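Local coordinates for protein phosphoserine phosphatase (Thermococcus onnurineus, PDB 4AP9) that probably removes the phosphate from L-phosphoserine with the help of magnesium, the last step in making L-serine, at residues 23-27 and 38-43; 65-71 and 126-131; 152-158 and 169-175. One frame throughout, in Å; residues are numbered along the deposited sequence.

Interaction 1 (23-27 and 38-43); sequences FEFWR and IEELLE
A salt-bridge network ties together the first two helices of the helical cap, 25-33 and 36-47, with Arg27 at its centre reaching across to Glu39 and Glu43. The guanidinium has acids along its edge on three nitrogens. Its NH1 gives a hydrogen bond to Glu39 OE2 (2.8 Å, N-H...O 157°), landing on the anti lone pair of that oxygen. The same NH1 and its neighbour NH2 both close on a single oxygen, Glu43 OE2, at 2.8 Å and 2.9 Å, an end-on grip that comes from one face of the carboxylate. Glu43 can offer OE2 there because its chain bends at the CB-CG bond (chi2 -73°). Within its own segment, Arg27 NE holds Glu24 OE1 at 2.8 Å, the oxygen met from above the carboxylate plane; Glu24 sits at the N-cap position of helix 25-33. Glu24 OE1 is also hydrogen-bonded to the hydroxyl of Tyr160, a residue of the ligand pocket, so the network runs on from the cap to the loop after strand 153-157.

Leu42 supplies the apolar floor: its CD2 lies over the centre of one guanidinium face, 3.6 Å above the plane. Deeper in, the Trp26 ring meets Ile38, with CE3 3.7 Å from CG2, while Arg59 of helix 52-62 adds a cation-pi contact to the indole. A water donates to both Arg27 O and Glu39 OE1, joining backbone and acid.

With acids in the guanidinium plane and a methyl on its face, Arg27 is fixed in rotation. Three carboxylates share this one positive group; the shared positive charge probably offsets their mutual repulsion and would favour their ionised form.

Interaction 2 (65-71 and 126-131); sequences GIDEGTF and FEDGKF
Phe126, the first residue of segment 126-131 to touch 65-71, lays its ring against Glu68 and Phe71. Glu68 CG stands over the ring centre, 3.7 Å from the centroid, a CH-pi contact, and the extended chain carries the Glu68 carboxylate out over the ring, where it lies nearly parallel to it. The ring's edge meets Phe71 in a T-shaped pair: CZ points into the Phe71 face, 3.6 Å from CG, with the planes at 85°.

Beyond the turn, Gly129 O accepts from Glu68 N at 2.7 Å, taking up an amide of the first turn of helix 68-73. Lys130 then bends at its second torsion (chi2 -63°) and brings NZ to Asp67 OD1, a 2.9 Å salt bridge at the surface. The other oxygen of Asp67, OD2, caps the helix by accepting from Gly69 N, so one carboxylate serves both jobs.

Phe131 closes the run with two backbone bonds: its N donates to Ile66 O (2.8 Å) and its O accepts from Gly65 N (2.7 Å). Its side chain leans on Ile66, CB to CG2 3.6 Å, and its ring lies near-parallel to that of Phe71 but slid well aside.

The arrangement is a beta-hairpin, strands 118-127 and 130-135 joined by a type I' turn, with the start of a helix docked on its end by a single beta bridge, Asp67 to Lys130, and an aromatic cluster.

Interaction 3 (152-158 and 169-175); sequences FILAMGD and ADMGIAV
Ile153 O is gripped by two amides where the chain enters strand 171-175: Asp170 N at 2.8 Å, and Met171 N in a weaker, longer bond. The two segments are the parallel strands of a beta-alpha-beta crossover, joined through helix 163-168, within the central sheet of the haloacid dehalogenase fold. At the same end, Ile153 N donates to Asp170 OD2 at 2.7 Å, using the anti lone pair of the carboxylate. Asp170 CG sits beside its backbone N (chi1 -61°), which turns the acid back toward segment 152-158; its OD1 lies 3.4 Å from Phe152 CD1, ring and carboxylate planes crossing at 53°. Thus Asp170 answers both the N and the O of Ile153, one with its side chain and one with its backbone. Its own carbonyl O takes Arg139 NE of a third subunit.

From there the strands run at 11° to each other in regular parallel pairing. Ala155 N bonds to Met171 O, Ile173 N to Ala155 O, Gly157 N to Ile173 O, and Val175 N to Gly157 O. Strand 11-15 bonds along the other edge of 153-157, so this strand is interior.

One face of the sheet carries Leu154, Met156, Met171 and Ile173, both methionines being selenomethionine. Leu154 CD1 does most of the touching, 3.8 Å from Met171 CG and 4.0 Å from Ile173 CD1, and Leu192 of helix 189-197 covers Met156 and Ile173. Gly157 and Asp158 begin the Gly-Asp-Gly sequence, completed by Gly159, that resembles the fourth motif of this superfamily, where in relatives an acid contributes to magnesium binding. On the opposite face, the methyl of Ala155 presses on that of Ala169, in the loop before strand 171-175, CB to CB 3.5 Å, tighter than usual carbon contact.

Interaction 3 is the buried one, two neighbouring strands of the central sheet joined mostly by backbone bonds and apolar contact. Interactions 1 and 2 are only partly buried: interaction 1 leans on charge between helix flanks, interaction 2 on an aromatic cluster and backbone bonds at a helix start. Interaction 1 joins two helices through a shared arginine; interaction 2 docks its helix on a hairpin of the same sheet that holds interaction 3, but on the other side of the chain's centre, with centres about 35 Å apart. Interactions 1 and 2 meet directly, Phe25 CZ packing 3.3 Å from Phe71 CE2. Interaction 3 touches neither, though Tyr160, shortly after segment 152-158, bonds Glu24 of interaction 1.

Interaction 1 (23-27 and 38-43)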
# COMPACT_ATOMS: atom_id res chain seq x y z
N PHE A 23 -30.13 -27.59 -0.43
CA PHE A 23 -31.14 -26.83 0.30
C PHE A 23 -31.03 -25.33 0.03
O PHE A 23 -29.94 -24.74 0.09
CB PHE A 23 -31.10 -27.09 1.81
CG PHE A 23 -32.13 -26.31 2.57
CD1 PHE A 23 -33.48 -26.59 2.42
CD2 PHE A 23 -31.76 -25.24 3.38
CE1 PHE A 23 -34.45 -25.86 3.10
CE2 PHE A 23 -32.73 -24.50 4.06
CZ PHE A 23 -34.06 -24.82 3.92
N GLU A 24 -32.16 -24.72 -0.29
CA GLU A 24 -32.22 -23.30 -0.58
C GLU A 24 -33.27 -22.63 0.30
O GLU A 24 -34.46 -22.66 -0.01
CB GLU A 24 -32.54 -23.08 -2.05
CG GLU A 24 -31.42 -23.53 -2.95
CD GLU A 24 -31.69 -23.26 -4.40
OE1 GLU A 24 -31.51 -22.10 -4.83
OE2 GLU A 24 -32.10 -24.21 -5.10
N PHE A 25 -32.82 -22.03 1.40
CA PHE A 25 -33.72 -21.43 2.39
C PHE A 25 -34.85 -20.56 1.81
O PHE A 25 -36.00 -20.65 2.25
CB PHE A 25 -32.92 -20.60 3.40
CG PHE A 25 -33.78 -19.87 4.40
CD1 PHE A 25 -34.25 -20.51 5.53
CD2 PHE A 25 -34.09 -18.53 4.21
CE1 PHE A 25 -35.04 -19.85 6.45
CE2 PHE A 25 -34.89 -17.85 5.14
CZ PHE A 25 -35.36 -18.52 6.26
N TRP A 26 -34.53 -19.68 0.86
CA TRP A 26 -35.57 -18.80 0.35
C TRP A 26 -36.64 -19.51 -0.51
O TRP A 26 -37.82 -19.13 -0.48
CB TRP A 26 -34.97 -17.56 -0.35
CG TRP A 26 -34.28 -16.62 0.62
CD1 TRP A 26 -32.93 -16.35 0.69
CD2 TRP A 26 -34.89 -15.88 1.70
NE1 TRP A 26 -32.68 -15.47 1.72
CE2 TRP A 26 -33.85 -15.18 2.36
CE3 TRP A 26 -36.20 -15.74 2.15
CZ2 TRP A 26 -34.10 -14.34 3.45
CZ3 TRP A 26 -36.44 -14.91 3.25
CH2 TRP A 26 -35.39 -14.22 3.88
N ARG A 27 -36.23 -20.53 -1.25
CA ARG A 27 -37.18 -21.35 -2.01
C ARG A 27 -38.06 -22.13 -1.03
O ARG A 27 -39.25 -22.29 -1.26
CB ARG A 27 -36.45 -22.31 -2.95
CG ARG A 27 -35.61 -21.57 -3.99
CD ARG A 27 -35.05 -22.48 -5.06
NE ARG A 27 -34.10 -21.76 -5.91
CZ ARG A 27 -34.44 -20.97 -6.93
NH1 ARG A 27 -35.71 -20.80 -7.26
NH2 ARG A 27 -33.49 -20.36 -7.63
N ILE A 38 -41.35 -14.20 -2.89
CA ILE A 38 -40.05 -14.48 -2.27
C ILE A 38 -39.09 -15.14 -3.26
O ILE A 38 -37.93 -14.75 -3.36
CB ILE A 38 -40.18 -15.37 -1.02
CG1 ILE A 38 -40.94 -14.62 0.07
CG2 ILE A 38 -38.79 -15.79 -0.52
CD1 ILE A 38 -41.33 -15.49 1.27
N GLU A 39 -39.59 -16.12 -4.00
CA GLU A 39 -38.76 -16.85 -4.93
C GLU A 39 -38.46 -15.99 -6.16
O GLU A 39 -37.38 -16.07 -6.75
CB GLU A 39 -39.43 -18.17 -5.33
CG GLU A 39 -38.49 -19.17 -5.95
CD GLU A 39 -38.92 -20.61 -5.75
OE1 GLU A 39 -40.08 -20.87 -5.37
OE2 GLU A 39 -38.08 -21.48 -5.99
N GLU A 40 -39.43 -15.16 -6.54
CA GLU A 40 -39.23 -14.26 -7.66
C GLU A 40 -38.12 -13.26 -7.35
O GLU A 40 -37.27 -12.99 -8.18
CB GLU A 40 -40.52 -13.51 -7.98
CG GLU A 40 -40.39 -12.58 -9.17
CD GLU A 40 -41.72 -11.98 -9.57
OE1 GLU A 40 -42.16 -11.00 -8.92
OE2 GLU A 40 -42.33 -12.48 -10.53
N LEU A 41 -38.14 -12.73 -6.13
CA LEU A 41 -37.08 -11.84 -5.67
C LEU A 41 -35.73 -12.53 -5.67
O LEU A 41 -34.71 -11.92 -6.02
CB LEU A 41 -37.40 -11.33 -4.26
CG LEU A 41 -38.47 -10.24 -4.22
CD1 LEU A 41 -38.90 -10.00 -2.78
CD2 LEU A 41 -37.95 -8.97 -4.88
N LEU A 42 -35.70 -13.80 -5.28
CA LEU A 42 -34.48 -14.57 -5.34
C LEU A 42 -33.98 -14.64 -6.79
O LEU A 42 -32.82 -14.38 -7.06
CB LEU A 42 -34.67 -15.99 -4.78
CG LEU A 42 -33.50 -16.97 -4.86
CD1 LEU A 42 -32.29 -16.47 -4.05
CD2 LEU A 42 -33.90 -18.37 -4.39
N GLU A 43 -34.88 -14.99 -7.71
CA GLU A 43 -34.49 -15.14 -9.11
C GLU A 43 -33.97 -13.82 -9.66
O GLU A 43 -32.98 -13.79 -10.39
CB GLU A 43 -35.67 -15.64 -9.95
CG GLU A 43 -36.14 -17.05 -9.57
CD GLU A 43 -35.18 -18.14 -10.03
OE1 GLU A 43 -34.25 -17.83 -10.82
OE2 GLU A 43 -35.35 -19.31 -9.62
O HOH W 1 -40.44 -22.91 -3.61

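Interaction 2 (65-71 and 126-131)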
# COMPACT_ATOMS: atom_id res chain seq x y z
N GLY A 65 -42.02 -11.79 11.16
CA GLY A 65 -43.06 -12.36 12.00
C GLY A 65 -43.12 -13.88 12.03
O GLY A 65 -43.78 -14.45 12.90
N ILE A 66 -42.45 -14.54 11.09
CA ILE A 66 -42.54 -15.99 11.03
C ILE A 66 -41.97 -16.59 12.32
O ILE A 66 -40.99 -16.10 12.86
CB ILE A 66 -41.85 -16.54 9.75
CG1 ILE A 66 -42.37 -17.94 9.42
CG2 ILE A 66 -40.34 -16.54 9.89
CD1 ILE A 66 -42.34 -18.24 7.94
N ASP A 67 -42.62 -17.63 12.83
CA ASP A 67 -42.21 -18.19 14.11
C ASP A 67 -40.81 -18.80 14.05
O ASP A 67 -40.44 -19.40 13.04
CB ASP A 67 -43.21 -19.25 14.58
CG ASP A 67 -42.95 -19.66 16.01
OD1 ASP A 67 -43.31 -18.88 16.91
OD2 ASP A 67 -42.38 -20.76 16.22
N GLU A 68 -40.05 -18.68 15.13
CA GLU A 68 -38.74 -19.32 15.21
C GLU A 68 -38.80 -20.84 14.94
O GLU A 68 -37.89 -21.41 14.34
CB GLU A 68 -38.10 -19.04 16.57
CG GLU A 68 -36.64 -19.43 16.66
CD GLU A 68 -35.97 -18.85 17.89
OE1 GLU A 68 -36.70 -18.31 18.75
OE2 GLU A 68 -34.73 -18.94 18.00
N GLY A 69 -39.86 -21.49 15.39
CA GLY A 69 -39.98 -22.93 15.17
C GLY A 69 -40.09 -23.29 13.70
O GLY A 69 -39.48 -24.26 13.24
N THR A 70 -40.87 -22.50 12.95
CA THR A 70 -41.04 -22.70 11.52
C THR A 70 -39.70 -22.51 10.83
O THR A 70 -39.33 -23.25 9.92
CB THR A 70 -42.05 -21.69 10.93
OG1 THR A 70 -43.30 -21.81 11.60
CG2 THR A 70 -42.24 -21.92 9.43
N PHE A 71 -38.99 -21.48 11.28
CA PHE A 71 -37.69 -21.11 10.75
C PHE A 71 -36.70 -22.25 10.98
O PHE A 71 -36.05 -22.71 10.05
CB PHE A 71 -37.21 -19.85 11.49
CG PHE A 71 -36.07 -19.12 10.83
CD1 PHE A 71 -34.76 -19.43 11.14
CD2 PHE A 71 -36.31 -18.09 9.93
CE1 PHE A 71 -33.71 -18.75 10.54
CE2 PHE A 71 -35.27 -17.41 9.34
CZ PHE A 71 -33.96 -17.75 9.65
N PHE A 126 -34.49 -12.66 16.31
CA PHE A 126 -35.78 -13.08 16.83
C PHE A 126 -36.16 -12.22 18.03
O PHE A 126 -35.32 -11.94 18.89
CB PHE A 126 -35.77 -14.56 17.20
CG PHE A 126 -35.77 -15.47 16.00
CD1 PHE A 126 -36.93 -15.68 15.27
CD2 PHE A 126 -34.60 -16.08 15.58
CE1 PHE A 126 -36.94 -16.50 14.16
CE2 PHE A 126 -34.60 -16.91 14.46
CZ PHE A 126 -35.78 -17.11 13.76
N GLU A 127 -37.41 -11.79 18.06
CA GLU A 127 -37.94 -11.06 19.21
C GLU A 127 -39.22 -11.75 19.61
O GLU A 127 -40.15 -11.87 18.81
CB GLU A 127 -38.20 -9.60 18.84
CG GLU A 127 -36.92 -8.80 18.56
CD GLU A 127 -37.18 -7.43 17.95
OE1 GLU A 127 -38.35 -6.98 17.91
OE2 GLU A 127 -36.19 -6.79 17.50
N ASP A 128 -39.27 -12.23 20.85
CA ASP A 128 -40.42 -12.97 21.34
C ASP A 128 -40.78 -14.11 20.40
O ASP A 128 -41.95 -14.35 20.10
CB ASP A 128 -41.62 -12.05 21.52
CG ASP A 128 -41.38 -11.00 22.59
OD1 ASP A 128 -40.62 -11.28 23.54
OD2 ASP A 128 -41.94 -9.88 22.45
N GLY A 129 -39.74 -14.80 19.92
CA GLY A 129 -39.90 -16.01 19.14
C GLY A 129 -40.32 -15.79 17.70
O GLY A 129 -40.57 -16.75 16.98
N LYS A 130 -40.37 -14.53 17.27
CA LYS A 130 -40.78 -14.21 15.91
C LYS A 130 -39.67 -13.50 15.13
O LYS A 130 -38.97 -12.63 15.67
CB LYS A 130 -42.03 -13.33 15.92
CG LYS A 130 -43.13 -13.84 16.83
CD LYS A 130 -43.64 -15.18 16.37
CE LYS A 130 -44.87 -15.59 17.18
NZ LYS A 130 -45.38 -16.92 16.78
N PHE A 131 -39.52 -13.88 13.86
CA PHE A 131 -38.42 -13.37 13.03
C PHE A 131 -38.58 -11.88 12.79
O PHE A 131 -39.62 -11.42 12.32
CB PHE A 131 -38.37 -14.14 11.70
CG PHE A 131 -37.26 -13.71 10.78
CD1 PHE A 131 -35.97 -14.19 10.94
CD2 PHE A 131 -37.52 -12.83 9.74
CE1 PHE A 131 -34.95 -13.81 10.08
CE2 PHE A 131 -36.49 -12.43 8.88
CZ PHE A 131 -35.21 -12.92 9.05
O HOH W 2 -41.90 -18.68 18.98

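Interaction 3 (152-158 and 169-175)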
# COMPACT_ATOMS: atom_id res chain seq x y z
N PHE A 152 -2.72 -17.95 0.48
CA PHE A 152 -3.36 -18.38 -0.77
C PHE A 152 -4.74 -18.97 -0.54
O PHE A 152 -5.02 -19.49 0.52
CB PHE A 152 -2.45 -19.37 -1.50
CG PHE A 152 -1.22 -18.72 -2.06
CD1 PHE A 152 -1.24 -18.14 -3.30
CD2 PHE A 152 -0.06 -18.67 -1.31
CE1 PHE A 152 -0.10 -17.52 -3.83
CE2 PHE A 152 1.08 -18.06 -1.82
CZ PHE A 152 1.05 -17.48 -3.08
N ILE A 153 -5.61 -18.88 -1.54
CA ILE A 153 -6.98 -19.35 -1.38
C ILE A 153 -7.46 -20.17 -2.56
O ILE A 153 -7.33 -19.75 -3.71
CB ILE A 153 -7.93 -18.17 -1.25
CG1 ILE A 153 -7.60 -17.34 0.00
CG2 ILE A 153 -9.39 -18.65 -1.25
CD1 ILE A 153 -8.36 -16.00 0.04
N LEU A 154 -8.00 -21.35 -2.27
CA LEU A 154 -8.76 -22.09 -3.26
C LEU A 154 -10.23 -21.91 -2.89
O LEU A 154 -10.62 -22.22 -1.77
CB LEU A 154 -8.38 -23.56 -3.20
CG LEU A 154 -9.32 -24.56 -3.88
CD1 LEU A 154 -9.30 -24.37 -5.41
CD2 LEU A 154 -8.90 -25.97 -3.50
N ALA A 155 -11.04 -21.40 -3.82
CA ALA A 155 -12.45 -21.19 -3.55
C ALA A 155 -13.27 -22.16 -4.37
O ALA A 155 -12.95 -22.45 -5.52
CB ALA A 155 -12.84 -19.76 -3.88
N MSE A 156 -14.31 -22.70 -3.74
CA MSE A 156 -15.25 -23.58 -4.40
C MSE A 156 -16.62 -23.02 -4.12
O MSE A 156 -16.92 -22.58 -3.00
CB MSE A 156 -15.12 -25.00 -3.83
CG MSE A 156 -13.82 -25.68 -4.22
SE MSE A 156 -13.24 -27.04 -2.95
CE MSE A 156 -12.52 -25.82 -1.59
N GLY A 157 -17.47 -22.97 -5.14
CA GLY A 157 -18.81 -22.45 -4.91
C GLY A 157 -19.74 -22.72 -6.07
O GLY A 157 -19.30 -23.25 -7.10
N ASP A 158 -21.00 -22.35 -5.90
CA ASP A 158 -22.03 -22.54 -6.91
C ASP A 158 -22.95 -21.32 -6.89
O ASP A 158 -22.58 -20.23 -6.46
CB ASP A 158 -23.00 -23.64 -6.46
CG ASP A 158 -24.34 -23.60 -7.18
OD1 ASP A 158 -24.36 -23.90 -8.39
OD2 ASP A 158 -25.38 -23.27 -6.56
N ALA A 169 -9.87 -15.38 -5.05
CA ALA A 169 -9.26 -16.70 -4.95
C ALA A 169 -8.07 -16.86 -5.90
O ALA A 169 -8.08 -16.34 -7.01
CB ALA A 169 -10.31 -17.78 -5.25
N ASP A 170 -7.06 -17.61 -5.47
CA ASP A 170 -5.93 -17.91 -6.35
C ASP A 170 -6.29 -18.96 -7.38
O ASP A 170 -5.65 -19.07 -8.44
CB ASP A 170 -4.72 -18.34 -5.54
CG ASP A 170 -4.26 -17.25 -4.61
OD1 ASP A 170 -3.53 -16.36 -5.07
OD2 ASP A 170 -4.66 -17.27 -3.42
N MSE A 171 -7.31 -19.74 -7.05
CA MSE A 171 -7.83 -20.77 -7.93
C MSE A 171 -9.28 -20.95 -7.51
O MSE A 171 -9.56 -21.06 -6.32
CB MSE A 171 -7.05 -22.08 -7.73
CG MSE A 171 -7.53 -23.23 -8.60
SE MSE A 171 -6.48 -24.88 -8.38
CE MSE A 171 -4.73 -24.20 -8.88
N GLY A 172 -10.19 -20.95 -8.47
CA GLY A 172 -11.60 -21.03 -8.16
C GLY A 172 -12.26 -22.16 -8.94
O GLY A 172 -11.94 -22.37 -10.10
N ILE A 173 -13.15 -22.89 -8.28
CA ILE A 173 -13.87 -23.98 -8.91
C ILE A 173 -15.36 -23.78 -8.73
O ILE A 173 -15.84 -23.67 -7.60
CB ILE A 173 -13.52 -25.35 -8.29
CG1 ILE A 173 -12.01 -25.58 -8.31
CG2 ILE A 173 -14.23 -26.48 -9.05
CD1 ILE A 173 -11.58 -26.87 -7.60
N ALA A 174 -16.08 -23.75 -9.84
CA ALA A 174 -17.54 -23.70 -9.81
C ALA A 174 -18.13 -25.10 -9.91
O ALA A 174 -17.54 -25.98 -10.54
CB ALA A 174 -18.06 -22.81 -10.93
N VAL A 175 -19.29 -25.31 -9.29
CA VAL A 175 -19.96 -26.60 -9.35
C VAL A 175 -21.35 -26.53 -9.98
O VAL A 175 -22.22 -25.82 -9.48
CB VAL A 175 -20.16 -27.17 -7.94
CG1 VAL A 175 -20.83 -28.54 -8.02
CG2 VAL A 175 -18.83 -27.25 -7.20